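Local atomic coordinates of anti-h(o) lectin I (Ulex europaeus, PDB entry 1FX5), a protein that binds L-fucose-containing glycans as a calcium- and manganese-dependent legume lectin specific for the O(H) blood group. Residues S67-F72 / Y232-F237; S73-T78 / E227-Y232. All blocks are in the same frame, centred on the assembly; numbering follows the deposited sequence.

Contact 1 of 2, residues S67-F72 / Y232-F237. Unlike the reference sequence in segment 232-237: Thr236 (reference Asn), Phe237 (reference Leu).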
loop_
_atom_site.group_PDB
_atom_site.type_symbol
_atom_site.label_atom_id
_atom_site.label_comp_id
_atom_site.label_asym_id
_atom_site.label_seq_id
_atom_site.Cartn_x
_atom_site.Cartn_y
_atom_site.Cartn_z
ATOM N N SER A 67 -7.689 -4.579 -14.108
ATOM C CA SER A 67 -7.385 -5.987 -14.323
ATOM C C SER A 67 -6.358 -6.313 -13.220
ATOM O O SER A 67 -5.640 -5.407 -12.745
ATOM C CB SER A 67 -6.724 -6.192 -15.684
ATOM O OG SER A 67 -7.666 -6.068 -16.726
ATOM N N PHE A 68 -6.311 -7.566 -12.769
ATOM C CA PHE A 68 -5.352 -7.929 -11.731
ATOM C C PHE A 68 -4.925 -9.378 -11.815
ATOM O O PHE A 68 -5.574 -10.208 -12.481
ATOM C CB PHE A 68 -5.878 -7.586 -10.311
ATOM C CG PHE A 68 -6.988 -8.504 -9.794
ATOM C CD1 PHE A 68 -8.314 -8.073 -9.764
ATOM C CD2 PHE A 68 -6.698 -9.775 -9.294
ATOM C CE1 PHE A 68 -9.334 -8.889 -9.242
ATOM C CE2 PHE A 68 -7.705 -10.587 -8.779
ATOM C CZ PHE A 68 -9.023 -10.144 -8.753
ATOM N N ILE A 69 -3.814 -9.669 -11.159
ATOM C CA ILE A 69 -3.285 -11.013 -11.123
ATOM C C ILE A 69 -2.632 -11.167 -9.764
ATOM O O ILE A 69 -2.034 -10.228 -9.258
ATOM C CB ILE A 69 -2.250 -11.268 -12.224
ATOM C CG1 ILE A 69 -1.761 -12.707 -12.161
ATOM C CG2 ILE A 69 -1.053 -10.395 -12.023
ATOM C CD1 ILE A 69 -0.726 -13.016 -13.208
ATOM N N THR A 70 -2.820 -12.320 -9.137
ATOM C CA THR A 70 -2.235 -12.587 -7.829
ATOM C C THR A 70 -1.796 -14.059 -7.806
ATOM O O THR A 70 -2.381 -14.911 -8.505
ATOM C CB THR A 70 -3.250 -12.306 -6.681
ATOM O OG1 THR A 70 -2.574 -12.271 -5.420
ATOM C CG2 THR A 70 -4.327 -13.379 -6.612
ATOM N N SER A 71 -0.727 -14.344 -7.072
ATOM C CA SER A 71 -0.233 -15.707 -6.964
ATOM C C SER A 71 0.340 -15.901 -5.561
ATOM O O SER A 71 0.874 -14.954 -4.958
ATOM C CB SER A 71 0.826 -16.003 -8.042
ATOM O OG SER A 71 1.907 -15.105 -7.945
ATOM N N PHE A 72 0.185 -17.112 -5.032
ATOM C CA PHE A 72 0.672 -17.464 -3.702
ATOM C C PHE A 72 0.744 -18.984 -3.543
ATOM O O PHE A 72 0.110 -19.743 -4.297
ATOM C CB PHE A 72 -0.235 -16.857 -2.606
ATOM C CG PHE A 72 -1.672 -17.317 -2.670
ATOM C CD1 PHE A 72 -2.084 -18.452 -1.986
ATOM C CD2 PHE A 72 -2.603 -16.629 -3.440
ATOM C CE1 PHE A 72 -3.401 -18.904 -2.066
ATOM C CE2 PHE A 72 -3.929 -17.072 -3.527
ATOM C CZ PHE A 72 -4.332 -18.211 -2.844
ATOM N N TYR A 232 2.208 -12.479 -4.188
ATOM C CA TYR A 232 2.522 -11.481 -5.196
ATOM C C TYR A 232 1.172 -10.959 -5.706
ATOM O O TYR A 232 0.257 -11.769 -5.949
ATOM C CB TYR A 232 3.328 -12.106 -6.335
ATOM C CG TYR A 232 3.360 -11.249 -7.575
ATOM C CD1 TYR A 232 4.262 -10.195 -7.696
ATOM C CD2 TYR A 232 2.477 -11.490 -8.631
ATOM C CE1 TYR A 232 4.293 -9.405 -8.838
ATOM C CE2 TYR A 232 2.491 -10.704 -9.785
ATOM C CZ TYR A 232 3.401 -9.662 -9.883
ATOM O OH TYR A 232 3.428 -8.883 -11.029
ATOM N N PHE A 233 1.059 -9.636 -5.897
ATOM C CA PHE A 233 -0.182 -9.024 -6.376
ATOM C C PHE A 233 0.072 -7.794 -7.217
ATOM O O PHE A 233 0.897 -6.949 -6.855
ATOM C CB PHE A 233 -1.045 -8.591 -5.183
ATOM C CG PHE A 233 -2.328 -7.898 -5.571
ATOM C CD1 PHE A 233 -3.497 -8.625 -5.751
ATOM C CD2 PHE A 233 -2.366 -6.513 -5.764
ATOM C CE1 PHE A 233 -4.698 -7.991 -6.122
ATOM C CE2 PHE A 233 -3.555 -5.869 -6.133
ATOM C CZ PHE A 233 -4.724 -6.615 -6.314
ATOM N N THR A 234 -0.688 -7.649 -8.299
ATOM C CA THR A 234 -0.547 -6.504 -9.172
ATOM C C THR A 234 -1.868 -6.163 -9.869
ATOM O O THR A 234 -2.589 -7.067 -10.343
ATOM C CB THR A 234 0.599 -6.714 -10.206
ATOM O OG1 THR A 234 0.587 -5.659 -11.171
ATOM C CG2 THR A 234 0.406 -7.973 -10.954
ATOM N N SER A 235 -2.246 -4.880 -9.829
ATOM C CA SER A 235 -3.479 -4.417 -10.471
ATOM C C SER A 235 -3.136 -3.198 -11.296
ATOM O O SER A 235 -2.228 -2.410 -10.940
ATOM C CB SER A 235 -4.584 -4.070 -9.481
ATOM O OG SER A 235 -4.183 -3.029 -8.615
ATOM N N THR A 236 -3.892 -3.022 -12.376
ATOM C CA THR A 236 -3.684 -1.901 -13.272
ATOM C C THR A 236 -4.948 -1.647 -14.106
ATOM O O THR A 236 -5.779 -2.552 -14.296
ATOM C CB THR A 236 -2.510 -2.216 -14.239
ATOM O OG1 THR A 236 -2.253 -1.091 -15.080
ATOM C CG2 THR A 236 -2.859 -3.384 -15.144
ATOM N N PHE A 237 -5.119 -0.394 -14.530
ATOM C CA PHE A 237 -6.259 0.010 -15.356
ATOM C C PHE A 237 -5.745 0.039 -16.809
ATOM O O PHE A 237 -6.509 -0.046 -17.774
ATOM C CB PHE A 237 -6.720 1.414 -14.995
ATOM C CG PHE A 237 -7.610 1.478 -13.809
ATOM C CD1 PHE A 237 -8.976 1.313 -13.950
ATOM C CD2 PHE A 237 -7.101 1.757 -12.568
ATOM C CE1 PHE A 237 -9.818 1.446 -12.864
ATOM C CE2 PHE A 237 -7.932 1.889 -11.483
ATOM C CZ PHE A 237 -9.292 1.731 -11.626
HETATM O O HOH W 1 -8.143 -2.953 -17.231
#
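The carbonyl oxygen of Tyr232 is gripped by two donors from the facing strand. The backbone N of Ser71 reaches Tyr232 O at 3.0 Å in the regular ladder, while the hydroxyl Thr70 OG1 donates to Tyr232 O over 2.9 Å, arriving 28° out of the carbonyl plane. With chi1 at -167°, Thr70 holds OG1 opposite its own backbone N, and the oxygen lies in the plane of the Phe233 ring, at its edge, 3.8 Å from Phe233 CD1. Trp231 NE1 is also bonded to this hydroxyl, so a buried threonine relays between an indole and a backbone carbonyl. The shortest rung is at the far end, where Ser67 N meets Thr236 O at 2.8 Å. Hydrogen-bonded pairs Ser67-Thr236, Ile69-Thr234 and Ser71-Tyr232 alternate with non-hydrogen-bonded Phe68-Ser235 and Thr70-Phe233. These are two inner strands of the flat back sheet of the legume lectin jelly roll: strand 3-8 flanks 232-237, and strand 168-175 flanks 67-72. The alternation divides the side chains between two environments. Phe68 and Phe233 turn inward onto Ile57 and Ile55 of strand 44-59; their rings lie at 27° to each other with little overlap, and the touch is between Phe68 CD2 and Phe233 CE1, 4.2 Å apart. On the other face, Ile69 brings its CG2 branch to 4.2 Å from Tyr232 CE2, obliquely to the ring. Ser71 OG stands 3.7 Å from Tyr232 CD2, again in an oblique approach. At the end of this partly exposed row, the hydroxyls of Ser67 and Thr236 find their main partners outside the pair, Ala176 N and Asp3 respectively.

Contact 2 of 2, residues S73-T78 / E227-Y232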
loop_
_atom_site.group_PDB
_atom_site.type_symbol
_atom_site.label_atom_id
_atom_site.label_comp_id
_atom_site.label_asym_id
_atom_site.label_seq_id
_atom_site.Cartn_x
_atom_site.Cartn_y
_atom_site.Cartn_z
ATOM N N SER A 73 1.551 -19.429 -2.587
ATOM C CA SER A 73 1.718 -20.850 -2.290
ATOM C C SER A 73 1.177 -21.077 -0.876
ATOM O O SER A 73 1.392 -20.243 0.017
ATOM C CB SER A 73 3.199 -21.235 -2.342
ATOM O OG SER A 73 3.703 -21.077 -3.660
ATOM N N PHE A 74 0.503 -22.199 -0.655
ATOM C CA PHE A 74 -0.037 -22.471 0.670
ATOM C C PHE A 74 0.048 -23.986 0.998
ATOM O O PHE A 74 0.387 -24.814 0.131
ATOM C CB PHE A 74 -1.503 -21.966 0.737
ATOM C CG PHE A 74 -2.521 -22.924 0.136
ATOM C CD1 PHE A 74 -3.140 -23.888 0.914
ATOM C CD2 PHE A 74 -2.851 -22.856 -1.201
ATOM C CE1 PHE A 74 -4.066 -24.774 0.372
ATOM C CE2 PHE A 74 -3.777 -23.732 -1.758
ATOM C CZ PHE A 74 -4.388 -24.699 -0.967
ATOM N N PHE A 75 -0.154 -24.329 2.265
ATOM C CA PHE A 75 -0.132 -25.720 2.696
ATOM C C PHE A 75 -1.014 -25.802 3.947
ATOM O O PHE A 75 -1.319 -24.777 4.572
ATOM C CB PHE A 75 1.300 -26.270 2.897
ATOM C CG PHE A 75 2.013 -25.721 4.098
ATOM C CD1 PHE A 75 2.676 -24.500 4.036
ATOM C CD2 PHE A 75 2.046 -26.438 5.286
ATOM C CE1 PHE A 75 3.362 -23.997 5.141
ATOM C CE2 PHE A 75 2.729 -25.945 6.391
ATOM C CZ PHE A 75 3.390 -24.718 6.316
ATOM N N MET A 76 -1.513 -26.996 4.244
ATOM C CA MET A 76 -2.372 -27.199 5.405
ATOM C C MET A 76 -1.798 -28.330 6.254
ATOM O O MET A 76 -1.207 -29.264 5.723
ATOM C CB MET A 76 -3.782 -27.610 4.942
ATOM C CG MET A 76 -4.339 -26.812 3.778
ATOM S SD MET A 76 -6.014 -27.276 3.297
ATOM C CE MET A 76 -5.753 -28.758 2.283
ATOM N N GLU A 77 -2.031 -28.277 7.561
ATOM C CA GLU A 77 -1.540 -29.308 8.477
ATOM C C GLU A 77 -2.682 -29.745 9.361
ATOM O O GLU A 77 -3.462 -28.907 9.819
ATOM C CB GLU A 77 -0.426 -28.767 9.352
ATOM C CG GLU A 77 0.627 -28.052 8.573
ATOM C CD GLU A 77 2.003 -28.445 9.006
ATOM O OE1 GLU A 77 2.449 -29.540 8.572
ATOM O OE2 GLU A 77 2.622 -27.660 9.771
ATOM N N THR A 78 -2.753 -31.041 9.644
ATOM C CA THR A 78 -3.814 -31.565 10.488
ATOM C C THR A 78 -3.419 -32.830 11.251
ATOM O O THR A 78 -2.619 -33.628 10.772
ATOM C CB THR A 78 -5.079 -31.861 9.646
ATOM O OG1 THR A 78 -6.166 -32.221 10.509
ATOM C CG2 THR A 78 -4.828 -32.985 8.669
ATOM N N GLU A 227 -1.875 -22.296 6.003
ATOM C CA GLU A 227 -0.743 -21.373 5.906
ATOM C C GLU A 227 -0.255 -20.901 4.533
ATOM O O GLU A 227 -0.114 -21.690 3.605
ATOM C CB GLU A 227 0.401 -22.017 6.682
ATOM C CG GLU A 227 0.010 -22.194 8.136
ATOM C CD GLU A 227 0.796 -23.245 8.862
ATOM O OE1 GLU A 227 1.441 -22.907 9.856
ATOM O OE2 GLU A 227 0.743 -24.425 8.482
ATOM N N VAL A 228 0.044 -19.610 4.440
ATOM C CA VAL A 228 0.513 -19.010 3.202
ATOM C C VAL A 228 1.999 -18.732 3.319
ATOM O O VAL A 228 2.447 -18.148 4.317
ATOM C CB VAL A 228 -0.258 -17.692 2.889
ATOM C CG1 VAL A 228 0.276 -17.050 1.613
ATOM C CG2 VAL A 228 -1.765 -17.977 2.735
ATOM N N LEU A 229 2.748 -19.120 2.283
ATOM C CA LEU A 229 4.197 -18.939 2.241
ATOM C C LEU A 229 4.726 -17.637 1.618
ATOM O O LEU A 229 5.787 -17.140 2.004
ATOM C CB LEU A 229 4.832 -20.134 1.526
ATOM C CG LEU A 229 4.723 -21.501 2.196
ATOM C CD1 LEU A 229 4.987 -22.563 1.167
ATOM C CD2 LEU A 229 5.695 -21.623 3.359
ATOM N N ASN A 230 4.059 -17.162 0.575
ATOM C CA ASN A 230 4.468 -15.936 -0.100
ATOM C C ASN A 230 3.250 -15.381 -0.796
ATOM O O ASN A 230 2.212 -16.058 -0.879
ATOM C CB ASN A 230 5.579 -16.199 -1.115
ATOM C CG ASN A 230 5.312 -17.419 -1.968
ATOM O OD1 ASN A 230 4.271 -17.538 -2.613
ATOM N ND2 ASN A 230 6.246 -18.358 -1.946
ATOM N N TRP A 231 3.402 -14.201 -1.377
ATOM C CA TRP A 231 2.284 -13.577 -2.046
ATOM C C TRP A 231 2.739 -12.470 -2.973
ATOM O O TRP A 231 3.536 -11.615 -2.576
ATOM C CB TRP A 231 1.381 -12.981 -0.959
ATOM C CG TRP A 231 0.090 -12.363 -1.397
ATOM C CD1 TRP A 231 -0.612 -12.620 -2.554
ATOM C CD2 TRP A 231 -0.702 -11.439 -0.640
ATOM N NE1 TRP A 231 -1.795 -11.915 -2.548
ATOM C CE2 TRP A 231 -1.878 -11.187 -1.387
ATOM C CE3 TRP A 231 -0.538 -10.810 0.603
ATOM C CZ2 TRP A 231 -2.888 -10.330 -0.927
ATOM C CZ3 TRP A 231 -1.540 -9.960 1.060
ATOM C CH2 TRP A 231 -2.702 -9.729 0.294
ATOM N N TYR A 232 2.208 -12.479 -4.188
ATOM C CA TYR A 232 2.522 -11.481 -5.196
ATOM C C TYR A 232 1.172 -10.959 -5.706
ATOM O O TYR A 232 0.257 -11.769 -5.949
ATOM C CB TYR A 232 3.328 -12.106 -6.335
ATOM C CG TYR A 232 3.360 -11.249 -7.575
ATOM C CD1 TYR A 232 4.262 -10.195 -7.696
ATOM C CD2 TYR A 232 2.477 -11.490 -8.631
ATOM C CE1 TYR A 232 4.293 -9.405 -8.838
ATOM C CE2 TYR A 232 2.491 -10.704 -9.785
ATOM C CZ TYR A 232 3.401 -9.662 -9.883
ATOM O OH TYR A 232 3.428 -8.883 -11.029
HETATM O O HOH W 2 4.088 -18.677 -5.681
#
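A beta bulge in the back sheet of the lectin sandwich gives this contact its character: strand 227-232 takes in an extra residue around Leu229, whose backbone turns to a helical conformation (phi/psi -91/-37°). Leu229 N bonds almost straight to Ser73 O at 2.9 Å, and beyond it Phe75 and Glu227 form a regular hydrogen-bonded antiparallel pair. On the bulge's other side the backbone rung is replaced: Asn230 swings its amide back so that OD1 takes a weak bond from Ser73 N, and a water joins Asn230 OD1 to Ser73 OG. Phe74 and Val228 point into the core, where the Phe74 ring packs on Leu89 and Val170, its side chain about 14 Å from the bound manganese. On the opposite face the Phe75 ring meets two neighbours. Glu227 CB sits over one face, 4.2 Å from the ring centroid in a CH-pi contact, and Leu229 CD2 approaches the edge at 3.8 Å from Phe75 CE1. The extended Glu227 chain continues across the same side of the ring and brings OE2 above the rim, 3.3 Å from Phe75 CE2. Glu227 OE2 is buried without a polar partner in the model, and it faces Glu77 OE2 at 4.0 Å; this setting would probably raise the proton affinity of one or both carboxyl groups.

From the N terminus, strand 64-78 passes first through 67-72, the first segment of contact 1, and then through 73-78, the first of contact 2. The chain next builds much of the sandwich, including the manganese and calcium sites, before strand 224-236 returns antiparallel. Contact 2 therefore closes the inner loop and contact 1 the outer one, the two nested because the strands run antiparallel. The two share Tyr232, and Phe72 CB packs against Asn230 O where they meet, next to the bulge that shifts the pairing by one residue. Together they tie strand 64-78 to the last strand of the chain across the middle of the back sheet.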